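Local coordinates for peptide methionine sulfoxide reductase msrA/msrB (Neisseria gonorrhoeae, PDB 2H30), which probably passes electrons received from DsbD, through its thioredoxin-like N-terminal domain, to the methionine sulfoxide reductase domains that follow it in the chain, at residues H18-S21 against T22-T25; C50-C53 against L54-G58; G140-N143 against E144-L148. The protein carries 2 engineered substitutions. One frame throughout, in Å; residues are numbered along the deposited sequence.

Contact 1 (H18-S21 against T22-T25); sequences HTMS and TMKT. Engineered in segment 18-21: Met-20 (natural residue Leu). Engineered in segment 22-25: Met-23 (natural residue Leu).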
loop_
_atom_site.group_PDB
_atom_site.type_symbol
_atom_site.label_atom_id
_atom_site.label_comp_id
_atom_site.label_asym_id
_atom_site.label_seq_id
_atom_site.Cartn_x
_atom_site.Cartn_y
_atom_site.Cartn_z
ATOM N N HIS A 18 -8.987 7.392 -8.320
ATOM C CA HIS A 18 -8.911 8.481 -9.292
ATOM C C HIS A 18 -7.624 9.261 -9.077
ATOM O O HIS A 18 -6.878 9.539 -10.028
ATOM C CB HIS A 18 -10.143 9.405 -9.239
ATOM C CG HIS A 18 -10.125 10.433 -10.328
ATOM N ND1 HIS A 18 -10.373 10.118 -11.651
ATOM C CD2 HIS A 18 -9.798 11.747 -10.305
ATOM C CE1 HIS A 18 -10.239 11.209 -12.389
ATOM N NE2 HIS A 18 -9.897 12.211 -11.595
ATOM N N THR A 19 -7.304 9.559 -7.824
ATOM C CA THR A 19 -6.088 10.276 -7.505
ATOM C C THR A 19 -4.842 9.484 -7.928
ATOM O O THR A 19 -3.842 10.021 -8.392
ATOM C CB THR A 19 -6.052 10.540 -5.987
ATOM O OG1 THR A 19 -7.176 11.355 -5.636
ATOM C CG2 THR A 19 -4.747 11.229 -5.556
HETATM N N MSE A 20 -4.908 8.186 -7.728
HETATM C CA MSE A 20 -3.734 7.369 -7.981
HETATM C C MSE A 20 -3.523 7.190 -9.462
HETATM O O MSE A 20 -2.424 6.920 -9.931
HETATM C CB MSE A 20 -3.877 6.051 -7.261
HETATM C CG MSE A 20 -2.628 5.267 -7.187
HETATM SE SE MSE A 20 -3.203 3.801 -6.115
HETATM C CE MSE A 20 -3.634 4.670 -4.499
ATOM N N SER A 21 -4.581 7.377 -10.232
ATOM C CA SER A 21 -4.478 7.155 -11.683
ATOM C C SER A 21 -3.662 8.285 -12.443
ATOM O O SER A 21 -3.295 8.185 -13.635
ATOM C CB SER A 21 -5.859 6.696 -12.230
ATOM O OG SER A 21 -6.221 5.376 -11.684
ATOM N N THR A 22 -3.233 9.311 -11.699
ATOM C CA THR A 22 -2.338 10.302 -12.224
ATOM C C THR A 22 -0.888 10.020 -11.772
ATOM O O THR A 22 0.043 10.809 -12.005
ATOM C CB THR A 22 -2.813 11.714 -11.751
ATOM O OG1 THR A 22 -2.406 11.906 -10.404
ATOM C CG2 THR A 22 -4.351 11.768 -11.767
HETATM N N MSE A 23 -0.673 8.857 -11.133
HETATM C CA MSE A 23 0.619 8.608 -10.494
HETATM C C MSE A 23 1.385 7.490 -11.179
HETATM O O MSE A 23 0.788 6.654 -11.888
HETATM C CB MSE A 23 0.410 8.235 -9.013
HETATM C CG MSE A 23 -0.120 9.432 -8.254
HETATM SE SE MSE A 23 -0.414 8.853 -6.379
HETATM C CE MSE A 23 -1.288 10.494 -5.860
ATOM N N LYS A 24 2.711 7.490 -10.969
ATOM C CA LYS A 24 3.530 6.413 -11.509
ATOM C C LYS A 24 3.970 5.505 -10.394
ATOM O O LYS A 24 3.833 5.867 -9.213
ATOM C CB LYS A 24 4.812 6.991 -12.082
ATOM C CG LYS A 24 4.577 7.938 -13.281
ATOM C CD LYS A 24 5.910 8.462 -13.753
ATOM C CE LYS A 24 5.649 9.289 -15.024
ATOM N NZ LYS A 24 6.939 9.618 -15.693
ATOM N N THR A 25 4.462 4.342 -10.793
ATOM C CA THR A 25 5.145 3.476 -9.827
ATOM C C THR A 25 6.629 3.802 -9.757
ATOM O O THR A 25 7.140 4.651 -10.511
ATOM C CB THR A 25 4.991 2.045 -10.190
ATOM O OG1 THR A 25 5.710 1.755 -11.407
ATOM C CG2 THR A 25 3.481 1.669 -10.223
HETATM O O HOH W 1 -1.550 5.814 -13.231
#

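Contact 2 (C50-C53 against L54-G58); sequences CPLC and LSELG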
loop_
_atom_site.group_PDB
_atom_site.type_symbol
_atom_site.label_atom_id
_atom_site.label_comp_id
_atom_site.label_asym_id
_atom_site.label_seq_id
_atom_site.Cartn_x
_atom_site.Cartn_y
_atom_site.Cartn_z
ATOM N N CYS A 50 11.826 3.575 7.668
ATOM C CA CYS A 50 11.150 2.784 8.710
ATOM C C CYS A 50 11.668 1.349 8.567
ATOM O O CYS A 50 11.308 0.633 7.624
ATOM C CB CYS A 50 9.650 2.774 8.461
ATOM S SG CYS A 50 8.899 1.694 9.724
ATOM N N PRO A 51 12.540 0.895 9.482
ATOM C CA PRO A 51 13.069 -0.467 9.262
ATOM C C PRO A 51 12.009 -1.562 9.392
ATOM O O PRO A 51 12.165 -2.633 8.774
ATOM C CB PRO A 51 14.149 -0.605 10.348
ATOM C CG PRO A 51 13.732 0.380 11.398
ATOM C CD PRO A 51 13.179 1.546 10.649
ATOM N N LEU A 52 10.929 -1.337 10.141
ATOM C CA LEU A 52 9.891 -2.340 10.176
ATOM C C LEU A 52 9.255 -2.450 8.797
ATOM O O LEU A 52 9.023 -3.543 8.285
ATOM C CB LEU A 52 8.829 -1.920 11.209
ATOM C CG LEU A 52 7.706 -2.936 11.393
ATOM C CD1 LEU A 52 8.223 -4.328 11.848
ATOM C CD2 LEU A 52 6.664 -2.327 12.408
ATOM N N CYS A 53 8.940 -1.287 8.217
ATOM C CA CYS A 53 8.420 -1.311 6.864
ATOM C C CYS A 53 9.359 -2.036 5.928
ATOM O O CYS A 53 8.900 -2.918 5.131
ATOM C CB CYS A 53 8.336 0.100 6.302
ATOM S SG CYS A 53 6.936 1.042 6.980
ATOM N N LEU A 54 10.671 -1.718 5.973
ATOM C CA LEU A 54 11.590 -2.405 5.055
ATOM C C LEU A 54 11.599 -3.921 5.285
ATOM O O LEU A 54 11.639 -4.721 4.333
ATOM C CB LEU A 54 13.018 -1.888 5.151
ATOM C CG LEU A 54 13.156 -0.388 4.961
ATOM C CD1 LEU A 54 14.658 -0.159 4.993
ATOM C CD2 LEU A 54 12.666 -0.133 3.561
ATOM N N SER A 55 11.498 -4.314 6.563
ATOM C CA SER A 55 11.519 -5.774 6.884
ATOM C C SER A 55 10.311 -6.522 6.344
ATOM O O SER A 55 10.331 -7.760 6.262
ATOM C CB SER A 55 11.587 -5.940 8.405
ATOM O OG SER A 55 10.328 -5.685 9.018
ATOM N N GLU A 56 9.243 -5.754 6.037
ATOM C CA GLU A 56 7.975 -6.319 5.643
ATOM C C GLU A 56 7.772 -6.267 4.103
ATOM O O GLU A 56 6.756 -6.770 3.604
ATOM C CB GLU A 56 6.842 -5.563 6.331
ATOM C CG GLU A 56 6.748 -5.851 7.818
ATOM C CD GLU A 56 5.666 -4.971 8.510
ATOM O OE1 GLU A 56 5.092 -4.079 7.842
ATOM O OE2 GLU A 56 5.379 -5.189 9.719
ATOM N N LEU A 57 8.724 -5.697 3.380
ATOM C CA LEU A 57 8.571 -5.593 1.880
ATOM C C LEU A 57 8.495 -6.992 1.243
ATOM O O LEU A 57 7.630 -7.229 0.383
ATOM C CB LEU A 57 9.692 -4.792 1.245
ATOM C CG LEU A 57 9.720 -3.305 1.581
ATOM C CD1 LEU A 57 11.009 -2.727 1.072
ATOM C CD2 LEU A 57 8.500 -2.640 0.928
ATOM N N GLY A 58 9.321 -7.910 1.749
ATOM C CA GLY A 58 9.297 -9.290 1.169
ATOM C C GLY A 58 7.975 -9.989 1.469
ATOM O O GLY A 58 7.460 -10.763 0.663
#

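Contact 3 (G140-N143 against E144-L148); sequences GSIN and EAQAL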
loop_
_atom_site.group_PDB
_atom_site.type_symbol
_atom_site.label_atom_id
_atom_site.label_comp_id
_atom_site.label_asym_id
_atom_site.label_seq_id
_atom_site.Cartn_x
_atom_site.Cartn_y
_atom_site.Cartn_z
ATOM N N GLY A 140 -0.419 0.823 11.731
ATOM C CA GLY A 140 0.603 -0.174 12.111
ATOM C C GLY A 140 0.522 -1.410 11.265
ATOM O O GLY A 140 -0.194 -1.428 10.263
ATOM N N SER A 141 1.335 -2.379 11.666
ATOM C CA SER A 141 1.474 -3.620 10.918
ATOM C C SER A 141 0.265 -4.497 11.050
ATOM O O SER A 141 -0.430 -4.477 12.089
ATOM C CB SER A 141 2.651 -4.428 11.436
ATOM O OG SER A 141 3.817 -3.704 11.329
ATOM N N ILE A 142 0.052 -5.325 10.021
ATOM C CA ILE A 142 -0.964 -6.366 10.070
ATOM C C ILE A 142 -0.287 -7.665 9.637
ATOM O O ILE A 142 0.682 -7.628 8.856
ATOM C CB ILE A 142 -2.228 -6.114 9.250
ATOM C CG1 ILE A 142 -1.926 -6.015 7.749
ATOM C CG2 ILE A 142 -2.957 -4.857 9.765
ATOM C CD1 ILE A 142 -3.152 -5.786 6.862
ATOM N N ASN A 143 -0.803 -8.768 10.188
ATOM C CA ASN A 143 -0.325 -10.074 9.736
ATOM C C ASN A 143 -1.116 -10.637 8.559
ATOM O O ASN A 143 -2.116 -10.038 8.129
ATOM C CB ASN A 143 -0.243 -11.054 10.930
ATOM C CG ASN A 143 -1.567 -11.297 11.586
ATOM O OD1 ASN A 143 -2.601 -11.426 10.942
ATOM N ND2 ASN A 143 -1.554 -11.360 12.959
ATOM N N GLU A 144 -0.679 -11.791 8.033
ATOM C CA GLU A 144 -1.325 -12.347 6.791
ATOM C C GLU A 144 -2.795 -12.721 6.980
ATOM O O GLU A 144 -3.655 -12.365 6.127
ATOM C CB GLU A 144 -0.575 -13.531 6.269
ATOM C CG GLU A 144 -1.102 -13.947 4.970
ATOM C CD GLU A 144 -0.348 -15.139 4.401
ATOM O OE1 GLU A 144 -0.739 -15.621 3.316
ATOM O OE2 GLU A 144 0.667 -15.526 5.025
ATOM N N ALA A 145 -3.121 -13.175 8.185
ATOM C CA ALA A 145 -4.498 -13.525 8.534
ATOM C C ALA A 145 -5.381 -12.318 8.635
ATOM O O ALA A 145 -6.515 -12.350 8.185
ATOM C CB ALA A 145 -4.521 -14.322 9.893
ATOM N N GLN A 146 -4.863 -11.243 9.262
ATOM C CA GLN A 146 -5.594 -9.960 9.325
ATOM C C GLN A 146 -5.794 -9.360 7.916
ATOM O O GLN A 146 -6.891 -8.888 7.586
ATOM C CB GLN A 146 -4.797 -8.969 10.164
ATOM C CG GLN A 146 -4.898 -9.309 11.667
ATOM C CD GLN A 146 -3.953 -8.485 12.482
ATOM O OE1 GLN A 146 -2.826 -8.158 12.055
ATOM N NE2 GLN A 146 -4.376 -8.179 13.743
ATOM N N ALA A 147 -4.767 -9.440 7.084
ATOM C CA ALA A 147 -4.911 -8.927 5.696
ATOM C C ALA A 147 -5.967 -9.721 4.921
ATOM O O ALA A 147 -6.796 -9.177 4.210
ATOM C CB ALA A 147 -3.544 -8.969 4.973
ATOM N N LEU A 148 -5.943 -11.049 5.084
ATOM C CA LEU A 148 -6.967 -11.837 4.397
ATOM C C LEU A 148 -8.367 -11.558 4.920
ATOM O O LEU A 148 -9.318 -11.575 4.121
ATOM C CB LEU A 148 -6.599 -13.336 4.571
ATOM C CG LEU A 148 -5.396 -13.783 3.733
ATOM C CD1 LEU A 148 -5.003 -15.167 4.219
ATOM C CD2 LEU A 148 -5.681 -13.816 2.205
#

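Contact 1 (H18-S21 against T22-T25)
With chi1 at 78°, Thr-22 sets OG1 between its own backbone N and carbonyl carbon and so turns the hydroxyl back over the last turn of helix 16-20, while Met-23, extended beyond CG, lays its selenium and methyl along the same turn. Thr-22 OG1 donates a hydrogen bond to Thr-19 O at 3.1 Å, arriving 21° from the carbonyl plane; the backbone N of Thr-22 reaches the same oxygen weakly, at 3.4 Å. One carbonyl at the end of the helix thus receives two donors of one residue, the hydroxyl and, less firmly, the N-H. Threonine suits this place, its hydroxyl one bond from CB and able to answer a carbonyl three residues back, while CG2, beside the backbone N, comes to 3.8 Å from His-18 O. The chain leaves the helix through a type I beta turn, Met-20 to Met-23, closed by Met-23 N to Met-20 O at 2.9 Å; the donor stands 55° above the carbonyl plane. In this thioredoxin-family domain the turn carries the chain from helix 16-20 into the edge strand 24-25. Met-23, engineered and present as selenomethionine, lies alongside Thr-19, its CE 3.5 Å from Thr-19 CG2. The selenium stands 4.3 Å from CG of Met-20, the other engineered selenomethionine, and both long side chains also rest on Ile-113 and Val-106. Thr-19 OG1, beside its own N, bonds to Thr-15 O, leaving the methyl for Met-23. A water donates to Met-23 O at 2.8 Å and more weakly to Ser-21 O.

Contact 2 (C50-C53 against L54-G58)
Cys-50 and Leu-54 meet through the first main-chain bond of helix 51-64, Leu-54 N to Cys-50 O at 2.9 Å, in the CxxC turn that begins this helix as in thioredoxins. Cys-50 is the N-cap: its SG, anti to the backbone N (chi1 177°), swings over the open end of the helix and accepts from Cys-53 N at 3.3 Å, nearly straight at 168°. A cysteine suits the cap because its sulfur can turn onto that N-H. Pro-51 suits the first turn, where a backbone N has no helical acceptor before it, so the missing N-H costs nothing; its carbonyl takes Ser-55 N.

One turn on, Ser-55 folds its hydroxyl back on the helix and donates from OG to Leu-52 O at 2.6 Å, 19° from the carbonyl plane. The same oxygen receives a weak bond from Glu-56 N, whose stronger acceptor is Cys-53 O, met from above the carbonyl plane. Leu-57 brings its branch carbon to the same carbonyl, CG 3.7 Å from Cys-53 O. The side chains of Leu-52 and Glu-56 pass at a slant, the leucine CG 3.6 Å from Glu-56 OE2.

Trp-46 and Tyr-122 pack on the buried Cys-53. What holds the carboxylate of Glu-56 also lies outside the turn: Ser-141 is a probable hydrogen-bond partner, and Lys-44 NZ forms a salt bridge with OE1.

Contact 3 (G140-N143 against E144-L148)
Two side-chain amides, those of Asn-143 and Gln-146, lie stacked with their planes 29° apart while each bonds to the backbone N of the other's residue. Asn-143 OD1 takes Gln-146 N at 2.8 Å, the donor coming in almost in line with the C=O. In return Gln-146 OE1 accepts from Asn-143 N, also at 2.8 Å, in the carbonyl plane and on a lone pair. The cap depends on chi1 of Asn-143, 61°, which holds CG between the backbone N and carbonyl carbon and brings OD1 over the first turn; Gln-146, extended beyond CG, reaches back across it. This reciprocal pair is a capping box, with glutamine at N3, and it starts helix 144-152 after the loop that follows strand 134-139, an outermost strand of the thioredoxin-like sheet. Asparagine suits an N-cap, being short enough to bring OD1 to the N-H of Gln-146, and glutamine has the extra length to return the bond.

The other ends of both amides are used too: Gln-146 NE2 bonds to Leu-158 O, and Asn-143 ND2 weakly to Leu-161 O, which ties the cap to the C-terminal segment. Backbone bonding begins with Ala-147 N to Asn-143 O, 2.9 Å. Ile-142 turns its CB toward the helix, 3.5 Å from Gln-146 OE1, and Ile-142 CD1 lies 3.7 Å from Ala-147 CB. Ala-147, a small residue, packs against both Ile-142 and Trp-63 of helix 51-64.

Contacts 2 and 3 touch directly: Glu-56 OE2 of contact 2 and Ser-141 OG of contact 3 lie 2.7 Å apart, a probable hydrogen bond, and Leu-52 CD2 packs on the same hydroxyl at 3.3 Å. The loop 140-143 therefore borders the CxxC turn, the probable redox site, although the two centres are 14 Å apart. Ser-141 comes near Cys-50 and Cys-53 without touching them. Contact 1 lies on the opposite side of the chain's centre, about 13 Å from contact 2 and 15 Å from contact 3 between nearest atoms. It leads into strand 24-25, whereas contact 3 follows strand 134-139, the two outermost strands of the sheet.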